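Threonine synthase (PDB 4F4F) probably catalyses, with pyridoxal 5'-phosphate as cofactor, the conversion of O-phospho-L-homoserine and water into L-threonine and phosphate, the last step of threonine biosynthesis. Local coordinates at residues A375-V380 with L388-A393; I282-D287 with S392-K397; V97-N102 with S382-L387. All blocks are in the same frame, centred on the assembly; numbering follows the deposited sequence.

Interaction 1 (A375-V380 with L388-A393); sequences ATIESV and LDPHSA. With PLP (pyridoxal-5'-phosphate), chain C.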
ATOM      1  N   ALA A 375     -19.173 -15.983   1.696  1.00 19.41           N
ATOM      2  CA  ALA A 375     -20.561 -15.833   1.288  1.00 19.56           C
ATOM      3  C   ALA A 375     -20.667 -14.687   0.257  1.00 18.68           C
ATOM      4  O   ALA A 375     -21.389 -14.809  -0.716  1.00 18.87           O
ATOM      5  CB  ALA A 375     -21.456 -15.581   2.513  1.00 19.85           C
ATOM      6  N   THR A 376     -19.935 -13.598   0.497  1.00 18.09           N
ATOM      7  CA  THR A 376     -19.869 -12.464  -0.424  1.00 17.53           C
ATOM      8  C   THR A 376     -19.262 -12.854  -1.765  1.00 17.35           C
ATOM      9  O   THR A 376     -19.824 -12.527  -2.824  1.00 16.93           O
ATOM     10  CB  THR A 376     -19.085 -11.316   0.203  1.00 17.10           C
ATOM     11  OG1 THR A 376     -19.621 -11.054   1.516  1.00 17.55           O
ATOM     12  CG2 THR A 376     -19.155 -10.053  -0.662  1.00 16.15           C
ATOM     13  N   ILE A 377     -18.170 -13.609  -1.766  1.00 17.67           N
ATOM     14  CA  ILE A 377     -17.614 -14.081  -3.070  1.00 17.87           C
ATOM     15  C   ILE A 377     -18.675 -14.869  -3.841  1.00 19.04           C
ATOM     16  O   ILE A 377     -18.919 -14.633  -5.014  1.00 18.60           O
ATOM     17  CB  ILE A 377     -16.323 -14.939  -2.932  1.00 17.95           C
ATOM     18  CG1 ILE A 377     -15.168 -14.126  -2.300  1.00 17.20           C
ATOM     19  CG2 ILE A 377     -15.923 -15.498  -4.298  1.00 17.86           C
ATOM     20  CD1 ILE A 377     -13.970 -14.957  -1.881  1.00 17.78           C
ATOM     21  N   GLU A 378     -19.327 -15.803  -3.166  1.00 20.99           N
ATOM     22  CA  GLU A 378     -20.295 -16.654  -3.830  1.00 22.52           C
ATOM     23  C   GLU A 378     -21.511 -15.868  -4.339  1.00 22.03           C
ATOM     24  O   GLU A 378     -21.914 -16.079  -5.470  1.00 21.61           O
ATOM     25  CB  GLU A 378     -20.703 -17.809  -2.919  1.00 24.73           C
ATOM     26  CG  GLU A 378     -21.379 -18.947  -3.664  1.00 27.25           C
ATOM     27  CD  GLU A 378     -22.848 -18.702  -3.893  1.00 29.45           C
ATOM     28  OE1 GLU A 378     -23.436 -17.845  -3.190  1.00 31.71           O
ATOM     29  OE2 GLU A 378     -23.430 -19.380  -4.760  1.00 33.48           O
ATOM     30  N   SER A 379     -22.055 -14.934  -3.544  1.00 21.81           N
ATOM     31  CA  SER A 379     -23.229 -14.168  -3.990  1.00 21.82           C
ATOM     32  C   SER A 379     -22.913 -13.232  -5.142  1.00 20.37           C
ATOM     33  O   SER A 379     -23.687 -13.166  -6.070  1.00 20.23           O
ATOM     34  CB  SER A 379     -23.951 -13.366  -2.880  1.00 22.24           C
ATOM     35  OG  SER A 379     -23.151 -12.339  -2.394  1.00 22.89           O
ATOM     36  N   VAL A 380     -21.806 -12.504  -5.071  1.00 19.21           N
ATOM     37  CA  VAL A 380     -21.421 -11.612  -6.180  1.00 18.51           C
ATOM     38  C   VAL A 380     -21.157 -12.396  -7.490  1.00 18.65           C
ATOM     39  O   VAL A 380     -21.562 -11.956  -8.573  1.00 18.10           O
ATOM     40  CB  VAL A 380     -20.259 -10.680  -5.811  1.00 17.54           C
ATOM     41  CG1 VAL A 380     -19.883  -9.801  -6.988  1.00 16.93           C
ATOM     42  CG2 VAL A 380     -20.647  -9.791  -4.632  1.00 17.22           C
ATOM     43  N   LEU A 388     -14.638 -12.096  -7.089  1.00 16.07           N
ATOM     44  CA  LEU A 388     -13.789 -11.371  -6.142  1.00 15.42           C
ATOM     45  C   LEU A 388     -12.769 -12.282  -5.437  1.00 15.60           C
ATOM     46  O   LEU A 388     -13.057 -13.429  -5.077  1.00 16.09           O
ATOM     47  CB  LEU A 388     -14.655 -10.738  -5.042  1.00 15.25           C
ATOM     48  CG  LEU A 388     -15.634  -9.641  -5.445  1.00 14.87           C
ATOM     49  CD1 LEU A 388     -16.922  -9.711  -4.630  1.00 15.03           C
ATOM     50  CD2 LEU A 388     -14.952  -8.264  -5.355  1.00 14.23           C
ATOM     51  N   ASP A 389     -11.601 -11.712  -5.171  1.00 15.20           N
ATOM     52  CA  ASP A 389     -10.672 -12.287  -4.216  1.00 15.46           C
ATOM     53  C   ASP A 389     -11.229 -12.002  -2.791  1.00 15.39           C
ATOM     54  O   ASP A 389     -12.173 -11.202  -2.611  1.00 14.98           O
ATOM     55  CB  ASP A 389      -9.238 -11.736  -4.434  1.00 15.14           C
ATOM     56  CG  ASP A 389      -8.797 -10.792  -3.339  1.00 14.79           C
ATOM     57  OD1 ASP A 389      -7.987 -11.205  -2.496  1.00 14.84           O
ATOM     58  OD2 ASP A 389      -9.276  -9.643  -3.315  1.00 14.34           O
ATOM     59  N   PRO A 390     -10.641 -12.620  -1.765  1.00 15.85           N
ATOM     60  CA  PRO A 390     -11.175 -12.430  -0.397  1.00 15.98           C
ATOM     61  C   PRO A 390     -11.008 -11.020   0.190  1.00 15.54           C
ATOM     62  O   PRO A 390     -11.938 -10.513   0.792  1.00 15.34           O
ATOM     63  CB  PRO A 390     -10.415 -13.460   0.439  1.00 16.61           C
ATOM     64  CG  PRO A 390      -9.358 -14.033  -0.435  1.00 16.84           C
ATOM     65  CD  PRO A 390      -9.664 -13.718  -1.848  1.00 16.49           C
ATOM     66  N   HIS A 391      -9.860 -10.382  -0.025  1.00 15.50           N
ATOM     67  CA  HIS A 391      -9.654  -9.029   0.467  1.00 15.17           C
ATOM     68  C   HIS A 391     -10.712  -8.101  -0.140  1.00 14.65           C
ATOM     69  O   HIS A 391     -11.358  -7.311   0.562  1.00 14.72           O
ATOM     70  CB  HIS A 391      -8.251  -8.508   0.125  1.00 15.21           C
ATOM     71  CG  HIS A 391      -7.111  -9.397   0.569  1.00 16.16           C
ATOM     72  ND1 HIS A 391      -6.696 -10.474  -0.140  1.00 16.60           N
ATOM     73  CD2 HIS A 391      -6.274  -9.313   1.673  1.00 16.80           C
ATOM     74  CE1 HIS A 391      -5.651 -11.036   0.479  1.00 17.34           C
ATOM     75  NE2 HIS A 391      -5.402 -10.332   1.600  1.00 17.42           N
ATOM     76  N   SER A 392     -10.898  -8.197  -1.448  1.00 14.34           N
ATOM     77  CA  SER A 392     -11.867  -7.361  -2.146  1.00 14.12           C
ATOM     78  C   SER A 392     -13.301  -7.660  -1.734  1.00 14.32           C
ATOM     79  O   SER A 392     -14.117  -6.751  -1.594  1.00 13.94           O
ATOM     80  CB  SER A 392     -11.727  -7.550  -3.649  1.00 14.23           C
ATOM     81  OG  SER A 392     -10.379  -7.344  -4.064  1.00 14.23           O
ATOM     82  N   ALA A 393     -13.590  -8.929  -1.478  1.00 14.62           N
ATOM     83  CA  ALA A 393     -14.906  -9.305  -1.003  1.00 14.95           C
ATOM     84  C   ALA A 393     -15.196  -8.718   0.375  1.00 15.00           C
ATOM     85  O   ALA A 393     -16.338  -8.367   0.662  1.00 15.02           O
ATOM     86  CB  ALA A 393     -15.068 -10.821  -1.007  1.00 15.42           C
TER
HETATM   87  N1  PLP C 501      -5.589  -5.942   0.311  1.00 27.62           N
HETATM   88  C2  PLP C 501      -4.491  -6.496  -0.332  1.00 28.25           C
HETATM   89  C2A PLP C 501      -4.590  -7.500  -1.459  1.00 25.07           C
HETATM   90  C3  PLP C 501      -3.120  -6.073   0.079  1.00 28.17           C
HETATM   91  O3  PLP C 501      -2.025  -6.615  -0.565  1.00 27.53           O
HETATM   92  C4  PLP C 501      -3.022  -5.075   1.205  1.00 28.03           C
HETATM   93  C4A PLP C 501      -1.713  -4.558   1.709  1.00 29.41           C
HETATM   94  C5  PLP C 501      -4.265  -4.539   1.814  1.00 29.49           C
HETATM   95  C6  PLP C 501      -5.498  -5.013   1.305  1.00 28.80           C
HETATM   96  C5A PLP C 501      -4.162  -3.478   2.929  1.00 30.33           C
HETATM   97  O4P PLP C 501      -3.553  -2.191   2.494  1.00 32.53           O
HETATM   98  P   PLP C 501      -3.103  -0.953   3.479  1.00 30.14           P
HETATM   99  O1P PLP C 501      -4.317  -0.675   4.352  1.00 31.48           O
HETATM  100  O2P PLP C 501      -1.918  -1.514   4.239  1.00 29.36           O
HETATM  101  O3P PLP C 501      -2.712   0.225   2.613  1.00 31.51           O
HETATM  102  O   HOH W   1     -17.235 -12.928  -6.478  1.00 13.71           O
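Where helix 370-384 packs against the start of helix 390-402, at the edge of the pyridoxal-phosphate pocket, Ile377 fits against Leu388, Pro390 and Ala393. Its CG1 meets Ala393 CB at 3.6 Å. CG1, CG2 and CD1 all bend round the carbonyl O of Leu388, which is buried with no polar partner (CG2 to Leu388 O, 3.6 Å). A water bridges the two backbones separately, donating to Ile377 O and accepting from Leu388 N. Farther along, the Leu388 and Val380 side chains cross at about a right angle, with Leu388 CD1 3.7 Å from Val380 CB and about as near to both its methyls, and Thr376 CG2 rests on Ala393 O.

Asp389 turns away from this apolar seam and N-caps the second helix. Its OD2 accepts from Ser392 N (2.9 Å), coming from above the carboxylate plane, and from Ser392 OG (2.7 Å). Its OD1 offers the syn lone pair to His391 ND1 at 2.8 Å, a nearly straight bond (173°) lying in the ring plane. With NE2 also bonded, to Ser312 N, the imidazole is fixed in its rotation, and one face is held against the cofactor methyl C2A.

Interaction 2 (I282-D287 with S392-K397); sequences IIATND and SAIGVK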
ATOM      1  N   ILE A 282     -14.718   4.299   4.220  1.00 12.88           N
ATOM      2  CA  ILE A 282     -15.112   3.160   5.067  1.00 13.03           C
ATOM      3  C   ILE A 282     -13.946   2.195   5.126  1.00 12.75           C
ATOM      4  O   ILE A 282     -13.425   1.741   4.083  1.00 12.57           O
ATOM      5  CB  ILE A 282     -16.388   2.467   4.529  1.00 13.18           C
ATOM      6  CG1 ILE A 282     -17.526   3.485   4.395  1.00 13.45           C
ATOM      7  CG2 ILE A 282     -16.789   1.319   5.451  1.00 13.68           C
ATOM      8  CD1 ILE A 282     -18.866   2.911   3.912  1.00 13.43           C
ATOM      9  N   ILE A 283     -13.523   1.897   6.350  1.00 12.74           N
ATOM     10  CA  ILE A 283     -12.455   0.968   6.632  1.00 12.63           C
ATOM     11  C   ILE A 283     -13.069  -0.413   6.678  1.00 13.00           C
ATOM     12  O   ILE A 283     -14.009  -0.643   7.459  1.00 13.35           O
ATOM     13  CB  ILE A 283     -11.803   1.273   8.022  1.00 12.64           C
ATOM     14  CG1 ILE A 283     -11.285   2.737   8.114  1.00 12.47           C
ATOM     15  CG2 ILE A 283     -10.738   0.234   8.345  1.00 12.73           C
ATOM     16  CD1 ILE A 283     -11.174   3.314   9.529  1.00 12.85           C
ATOM     17  N   ALA A 284     -12.552  -1.348   5.893  1.00 12.90           N
ATOM     18  CA  ALA A 284     -13.055  -2.721   5.920  1.00 13.58           C
ATOM     19  C   ALA A 284     -11.942  -3.648   6.433  1.00 14.07           C
ATOM     20  O   ALA A 284     -10.839  -3.675   5.873  1.00 13.98           O
ATOM     21  CB  ALA A 284     -13.519  -3.158   4.526  1.00 13.46           C
ATOM     22  N   THR A 285     -12.237  -4.396   7.499  1.00 14.77           N
ATOM     23  CA  THR A 285     -11.238  -5.207   8.159  1.00 15.55           C
ATOM     24  C   THR A 285     -11.683  -6.672   8.099  1.00 16.42           C
ATOM     25  O   THR A 285     -12.866  -6.976   7.897  1.00 16.55           O
ATOM     26  CB  THR A 285     -11.053  -4.817   9.656  1.00 15.60           C
ATOM     27  OG1 THR A 285     -12.085  -5.452  10.459  1.00 15.94           O
ATOM     28  CG2 THR A 285     -11.063  -3.278   9.824  1.00 15.15           C
ATOM     29  N   ASN A 286     -10.718  -7.559   8.281  1.00 17.41           N
ATOM     30  CA  ASN A 286     -10.993  -8.947   8.583  1.00 18.79           C
ATOM     31  C   ASN A 286     -11.152  -9.145  10.101  1.00 19.99           C
ATOM     32  O   ASN A 286     -11.335  -8.158  10.830  1.00 19.41           O
ATOM     33  CB  ASN A 286      -9.999  -9.904   7.865  1.00 19.17           C
ATOM     34  CG  ASN A 286      -8.567  -9.872   8.408  1.00 19.29           C
ATOM     35  OD1 ASN A 286      -8.311  -9.613   9.586  1.00 20.06           O
ATOM     36  ND2 ASN A 286      -7.616 -10.204   7.528  1.00 18.88           N
ATOM     37  N   ASP A 287     -11.135 -10.399  10.576  1.00 21.36           N
ATOM     38  CA  ASP A 287     -11.230 -10.699  12.020  1.00 22.72           C
ATOM     39  C   ASP A 287     -10.197  -9.956  12.883  1.00 22.38           C
ATOM     40  O   ASP A 287     -10.394  -9.776  14.073  1.00 22.81           O
ATOM     41  CB  ASP A 287     -11.087 -12.221  12.254  1.00 24.56           C
ATOM     42  CG  ASP A 287     -12.064 -13.027  11.409  1.00 25.57           C
ATOM     43  OD1 ASP A 287     -13.213 -13.189  11.830  1.00 27.24           O
ATOM     44  OD2 ASP A 287     -11.698 -13.421  10.286  1.00 27.91           O
ATOM     45  N   SER A 392     -10.898  -8.197  -1.448  1.00 14.34           N
ATOM     46  CA  SER A 392     -11.867  -7.361  -2.146  1.00 14.12           C
ATOM     47  C   SER A 392     -13.301  -7.660  -1.734  1.00 14.32           C
ATOM     48  O   SER A 392     -14.117  -6.751  -1.594  1.00 13.94           O
ATOM     49  CB  SER A 392     -11.727  -7.550  -3.649  1.00 14.23           C
ATOM     50  OG  SER A 392     -10.379  -7.344  -4.064  1.00 14.23           O
ATOM     51  N   ALA A 393     -13.590  -8.929  -1.478  1.00 14.62           N
ATOM     52  CA  ALA A 393     -14.906  -9.305  -1.003  1.00 14.95           C
ATOM     53  C   ALA A 393     -15.196  -8.718   0.375  1.00 15.00           C
ATOM     54  O   ALA A 393     -16.338  -8.367   0.662  1.00 15.02           O
ATOM     55  CB  ALA A 393     -15.068 -10.821  -1.007  1.00 15.42           C
ATOM     56  N   ILE A 394     -14.180  -8.642   1.242  1.00 15.00           N
ATOM     57  CA  ILE A 394     -14.316  -7.921   2.507  1.00 14.95           C
ATOM     58  C   ILE A 394     -14.800  -6.511   2.263  1.00 14.40           C
ATOM     59  O   ILE A 394     -15.770  -6.070   2.871  1.00 14.38           O
ATOM     60  CB  ILE A 394     -13.020  -7.967   3.358  1.00 15.04           C
ATOM     61  CG1 ILE A 394     -12.824  -9.422   3.829  1.00 15.81           C
ATOM     62  CG2 ILE A 394     -13.113  -7.016   4.568  1.00 15.14           C
ATOM     63  CD1 ILE A 394     -11.541  -9.745   4.598  1.00 16.27           C
ATOM     64  N   GLY A 395     -14.137  -5.800   1.367  1.00 13.87           N
ATOM     65  CA  GLY A 395     -14.610  -4.496   0.947  1.00 13.52           C
ATOM     66  C   GLY A 395     -16.070  -4.428   0.542  1.00 13.71           C
ATOM     67  O   GLY A 395     -16.790  -3.509   0.960  1.00 13.91           O
ATOM     68  N   VAL A 396     -16.520  -5.360  -0.287  1.00 14.01           N
ATOM     69  CA  VAL A 396     -17.928  -5.354  -0.749  1.00 14.21           C
ATOM     70  C   VAL A 396     -18.880  -5.624   0.417  1.00 14.85           C
ATOM     71  O   VAL A 396     -19.837  -4.893   0.630  1.00 14.86           O
ATOM     72  CB  VAL A 396     -18.180  -6.343  -1.909  1.00 14.49           C
ATOM     73  CG1 VAL A 396     -19.656  -6.395  -2.266  1.00 14.83           C
ATOM     74  CG2 VAL A 396     -17.350  -5.977  -3.141  1.00 14.01           C
ATOM     75  N   LYS A 397     -18.597  -6.640   1.214  1.00 15.38           N
ATOM     76  CA  LYS A 397     -19.434  -6.930   2.377  1.00 16.20           C
ATOM     77  C   LYS A 397     -19.624  -5.681   3.279  1.00 16.12           C
ATOM     78  O   LYS A 397     -20.760  -5.305   3.655  1.00 16.27           O
ATOM     79  CB  LYS A 397     -18.822  -8.082   3.188  1.00 16.67           C
ATOM     80  CG  LYS A 397     -19.675  -8.564   4.342  1.00 17.67           C
ATOM     81  CD  LYS A 397     -19.492  -7.829   5.649  1.00 17.86           C
ATOM     82  CE  LYS A 397     -20.152  -8.611   6.787  1.00 19.02           C
ATOM     83  NZ  LYS A 397     -19.933  -7.978   8.113  1.00 19.44           N
TER
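Ile394 lies across the end of the strand, its two branches reaching different residues. CG2 sits 3.9 Å from Ala284 CB and comes to 3.3 Å from Thr285 O, a snug methyl-to-carbonyl approach. The other branch runs on extended (chi2 175°), which carries CD1 past the strand to 3.6 Å from Asn286 CB. Beside it, Gly395 offers bare backbone: its CA lies 4.0 Å from Ala284 CB, and with a methyl on one side and no side chain on the other the two chains come close together here.

Helix 390-402 thus lies over one face of the six-stranded mixed sheet, touching strand 278-285 between its neighbours 253-258 and 363-367. The axes of strand segment 282-285 and helix segment 392-397 approach to 7.6 Å, with 128° between their N-to-C directions. A beta-alpha-beta crossover through two helices, 370-384 and 390-402, links the outermost strand 363-367 to the parallel but non-adjacent strand 409-413, on whose Val411 the side chain of Val396 rests.

At the strand end the polar groups turn elsewhere. Thr285 points away from the helix, and its OG1 donates to Asn286 O (2.8 Å) in the carbonyl plane, on a lone pair. Of the Asn286 side chain it is CB that meets Ile394; its amide is engaged by OD1 with Asn288 N and by ND2 with Ser310 OG, so both ends of the amide are held, which fixes how it is turned. Ser310 also touches Ile394, while Thr373 of helix 370-384 packs against the same isoleucine.

Interaction 3 (V97-N102 with S382-L387); sequences VQTDAN and SKDGYL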
ATOM      1  N   VAL A  97     -15.672  -1.514 -12.541  1.00 12.15           N
ATOM      2  CA  VAL A  97     -16.637  -2.490 -13.021  1.00 12.21           C
ATOM      3  C   VAL A  97     -17.867  -2.309 -12.139  1.00 12.23           C
ATOM      4  O   VAL A  97     -17.753  -2.369 -10.924  1.00 11.96           O
ATOM      5  CB  VAL A  97     -16.076  -3.930 -12.923  1.00 12.55           C
ATOM      6  CG1 VAL A  97     -17.181  -4.958 -13.266  1.00 12.87           C
ATOM      7  CG2 VAL A  97     -14.879  -4.077 -13.851  1.00 12.28           C
ATOM      8  N   GLN A  98     -19.014  -1.996 -12.733  1.00 12.28           N
ATOM      9  CA  GLN A  98     -20.241  -1.790 -11.952  1.00 12.46           C
ATOM     10  C   GLN A  98     -20.755  -3.109 -11.422  1.00 12.77           C
ATOM     11  O   GLN A  98     -20.852  -4.063 -12.190  1.00 12.94           O
ATOM     12  CB  GLN A  98     -21.313  -1.163 -12.815  1.00 12.49           C
ATOM     13  CG  GLN A  98     -22.534  -0.730 -12.027  1.00 12.72           C
ATOM     14  CD  GLN A  98     -23.451   0.154 -12.844  1.00 12.89           C
ATOM     15  OE1 GLN A  98     -23.244   0.329 -14.069  1.00 12.96           O
ATOM     16  NE2 GLN A  98     -24.462   0.722 -12.191  1.00 12.70           N
ATOM     17  N   THR A  99     -21.149  -3.150 -10.142  1.00 12.95           N
ATOM     18  CA  THR A  99     -21.662  -4.402  -9.529  1.00 13.53           C
ATOM     19  C   THR A  99     -23.111  -4.331  -9.000  1.00 14.14           C
ATOM     20  O   THR A  99     -23.686  -5.353  -8.663  1.00 14.57           O
ATOM     21  CB  THR A  99     -20.728  -4.885  -8.388  1.00 13.63           C
ATOM     22  OG1 THR A  99     -20.414  -3.787  -7.521  1.00 13.47           O
ATOM     23  CG2 THR A  99     -19.426  -5.453  -8.948  1.00 13.40           C
ATOM     24  N   ASP A 100     -23.665  -3.126  -8.921  1.00 13.98           N
ATOM     25  CA  ASP A 100     -25.039  -2.901  -8.586  1.00 14.73           C
ATOM     26  C   ASP A 100     -25.381  -1.486  -9.092  1.00 14.72           C
ATOM     27  O   ASP A 100     -24.502  -0.744  -9.575  1.00 14.24           O
ATOM     28  CB  ASP A 100     -25.237  -3.037  -7.074  1.00 14.96           C
ATOM     29  CG  ASP A 100     -26.682  -3.309  -6.673  1.00 15.92           C
ATOM     30  OD1 ASP A 100     -27.596  -3.191  -7.498  1.00 16.04           O
ATOM     31  OD2 ASP A 100     -26.865  -3.635  -5.497  1.00 16.43           O
ATOM     32  N   ALA A 101     -26.648  -1.115  -8.971  1.00 15.19           N
ATOM     33  CA  ALA A 101     -27.136   0.172  -9.434  1.00 15.67           C
ATOM     34  C   ALA A 101     -26.334   1.380  -8.960  1.00 15.85           C
ATOM     35  O   ALA A 101     -26.197   2.340  -9.695  1.00 16.40           O
ATOM     36  CB  ALA A 101     -28.600   0.351  -9.077  1.00 16.19           C
ATOM     37  N   ASN A 102     -25.756   1.332  -7.772  1.00 16.31           N
ATOM     38  CA  ASN A 102     -24.998   2.478  -7.269  1.00 15.81           C
ATOM     39  C   ASN A 102     -23.694   2.043  -6.635  1.00 15.19           C
ATOM     40  O   ASN A 102     -23.241   2.628  -5.652  1.00 15.41           O
ATOM     41  CB  ASN A 102     -25.880   3.173  -6.247  1.00 16.73           C
ATOM     42  CG  ASN A 102     -25.429   4.574  -5.938  1.00 16.87           C
ATOM     43  OD1 ASN A 102     -24.941   5.280  -6.792  1.00 17.68           O
ATOM     44  ND2 ASN A 102     -25.633   4.984  -4.722  1.00 17.91           N
ATOM     45  N   SER A 382     -22.618 -15.274  -8.224  1.00 21.62           N
ATOM     46  CA  SER A 382     -23.967 -15.718  -8.615  1.00 22.81           C
ATOM     47  C   SER A 382     -24.817 -14.613  -9.226  1.00 22.27           C
ATOM     48  O   SER A 382     -25.461 -14.829 -10.256  1.00 21.65           O
ATOM     49  CB  SER A 382     -24.739 -16.318  -7.443  1.00 24.27           C
ATOM     50  OG  SER A 382     -24.201 -17.584  -7.182  1.00 26.65           O
ATOM     51  N   LYS A 383     -24.850 -13.461  -8.553  1.00 21.82           N
ATOM     52  CA  LYS A 383     -25.751 -12.394  -8.962  1.00 22.04           C
ATOM     53  C   LYS A 383     -25.200 -11.588 -10.122  1.00 20.62           C
ATOM     54  O   LYS A 383     -25.977 -11.178 -10.959  1.00 21.06           O
ATOM     55  CB  LYS A 383     -26.102 -11.482  -7.805  1.00 22.95           C
ATOM     56  CG  LYS A 383     -26.844 -12.184  -6.683  1.00 25.31           C
ATOM     57  CD  LYS A 383     -28.186 -12.746  -7.118  1.00 27.34           C
ATOM     58  CE  LYS A 383     -28.945 -13.421  -5.984  1.00 30.00           C
ATOM     59  NZ  LYS A 383     -29.190 -12.491  -4.840  1.00 31.88           N
ATOM     60  N   ASP A 384     -23.882 -11.375 -10.186  1.00 19.08           N
ATOM     61  CA  ASP A 384     -23.295 -10.533 -11.230  1.00 18.37           C
ATOM     62  C   ASP A 384     -22.388 -11.235 -12.241  1.00 18.36           C
ATOM     63  O   ASP A 384     -22.013 -10.634 -13.224  1.00 18.08           O
ATOM     64  CB  ASP A 384     -22.471  -9.404 -10.588  1.00 17.38           C
ATOM     65  CG  ASP A 384     -23.314  -8.332  -9.939  1.00 17.18           C
ATOM     66  OD1 ASP A 384     -24.572  -8.327 -10.078  1.00 17.27           O
ATOM     67  OD2 ASP A 384     -22.682  -7.435  -9.303  1.00 16.54           O
ATOM     68  N   GLY A 385     -21.976 -12.471 -11.987  1.00 18.60           N
ATOM     69  CA  GLY A 385     -20.973 -13.097 -12.841  1.00 18.61           C
ATOM     70  C   GLY A 385     -19.558 -12.587 -12.564  1.00 17.95           C
ATOM     71  O   GLY A 385     -18.659 -12.845 -13.340  1.00 17.98           O
ATOM     72  N   TYR A 386     -19.385 -11.860 -11.461  1.00 17.58           N
ATOM     73  CA  TYR A 386     -18.155 -11.206 -11.107  1.00 17.09           C
ATOM     74  C   TYR A 386     -17.420 -11.902  -9.953  1.00 17.12           C
ATOM     75  O   TYR A 386     -17.982 -12.154  -8.897  1.00 17.56           O
ATOM     76  CB  TYR A 386     -18.403  -9.710 -10.780  1.00 16.67           C
ATOM     77  CG  TYR A 386     -17.144  -8.940 -10.580  1.00 16.25           C
ATOM     78  CD1 TYR A 386     -16.417  -8.460 -11.664  1.00 16.40           C
ATOM     79  CD2 TYR A 386     -16.628  -8.718  -9.313  1.00 16.43           C
ATOM     80  CE1 TYR A 386     -15.227  -7.774 -11.498  1.00 15.86           C
ATOM     81  CE2 TYR A 386     -15.406  -8.062  -9.145  1.00 16.01           C
ATOM     82  CZ  TYR A 386     -14.723  -7.586 -10.244  1.00 15.91           C
ATOM     83  OH  TYR A 386     -13.521  -6.922 -10.077  1.00 15.86           O
ATOM     84  N   LEU A 387     -16.136 -12.202 -10.169  1.00 16.87           N
ATOM     85  CA  LEU A 387     -15.364 -12.999  -9.243  1.00 16.89           C
ATOM     86  C   LEU A 387     -14.431 -12.108  -8.406  1.00 16.33           C
ATOM     87  O   LEU A 387     -13.534 -11.475  -8.948  1.00 16.26           O
ATOM     88  CB  LEU A 387     -14.529 -14.012 -10.008  1.00 17.32           C
ATOM     89  CG  LEU A 387     -13.812 -15.023  -9.120  1.00 17.70           C
ATOM     90  CD1 LEU A 387     -14.786 -15.902  -8.317  1.00 18.20           C
ATOM     91  CD2 LEU A 387     -12.899 -15.859 -10.011  1.00 18.19           C
TER
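Tyr386 and Val97 make the apolar half of this contact: Val97 CG1 approaches the ring obliquely, 3.9 Å from Tyr386 CE1, and Thr99 CG2 comes in more loosely, 4.3 Å from Tyr386 CD2. The other half belongs to Asp384, whose side chain crosses that of Thr99 at about a right angle. Asp384 OD2 is modelled 2.4 Å from Thr99 O, too short to be trusted, so the detail of that pair is doubtful.

One shell out, the hydroxyls are tied to the next strand. Tyr386 OH bonds Glu107 OE2, which pins the far end of the ring; chi1 of -172° sets CG anti to the backbone N and lets the ring lie against Val97 and Thr99. Thr99 OG1 bonds Glu103 OE2. Thr99 and Asp100 both face Glu103 in a classic beta bulge, and local bonds follow: Ala101 N to Asp100 OD1 (2.7 Å), and Gln98 NE2 to Asp100 O (3.0 Å).

In the 382-387 segment, Gly385, directly after the helix, has a positive phi of 77°, and the chain swings from Asp384 to Tyr386 around it.

Strand 96-100 is an outermost strand of the mixed sheet, paired antiparallel with 103-107, and the C-terminal end of helix 370-384 meets it at the surface; Val105 of the second strand lies against both Thr99 and Tyr386.

Overall arrangement
All three contacts gather on the same side of the chain's centre. Interactions 1 and 2 share Ser392 and Ala393 of helix 390-402, their centres about 10 Å apart, and pack directly: Thr376 OG1 lies 3.5 Å from Lys397 CB. Interaction 3 uses the end of helix 370-384, whose middle serves interaction 1, about 11 Å away between centres; Val380 CG1 touches Tyr386 O at 3.6 Å. Interactions 2 and 3 do not touch, yet both reach the same mixed sheet, one at an inner strand and one at an outermost strand. Distance to the cofactor grows outward: His391 meets it, and the side chains of Ile394 and Tyr386 lie about 8 Å and about 12 Å from the cofactor.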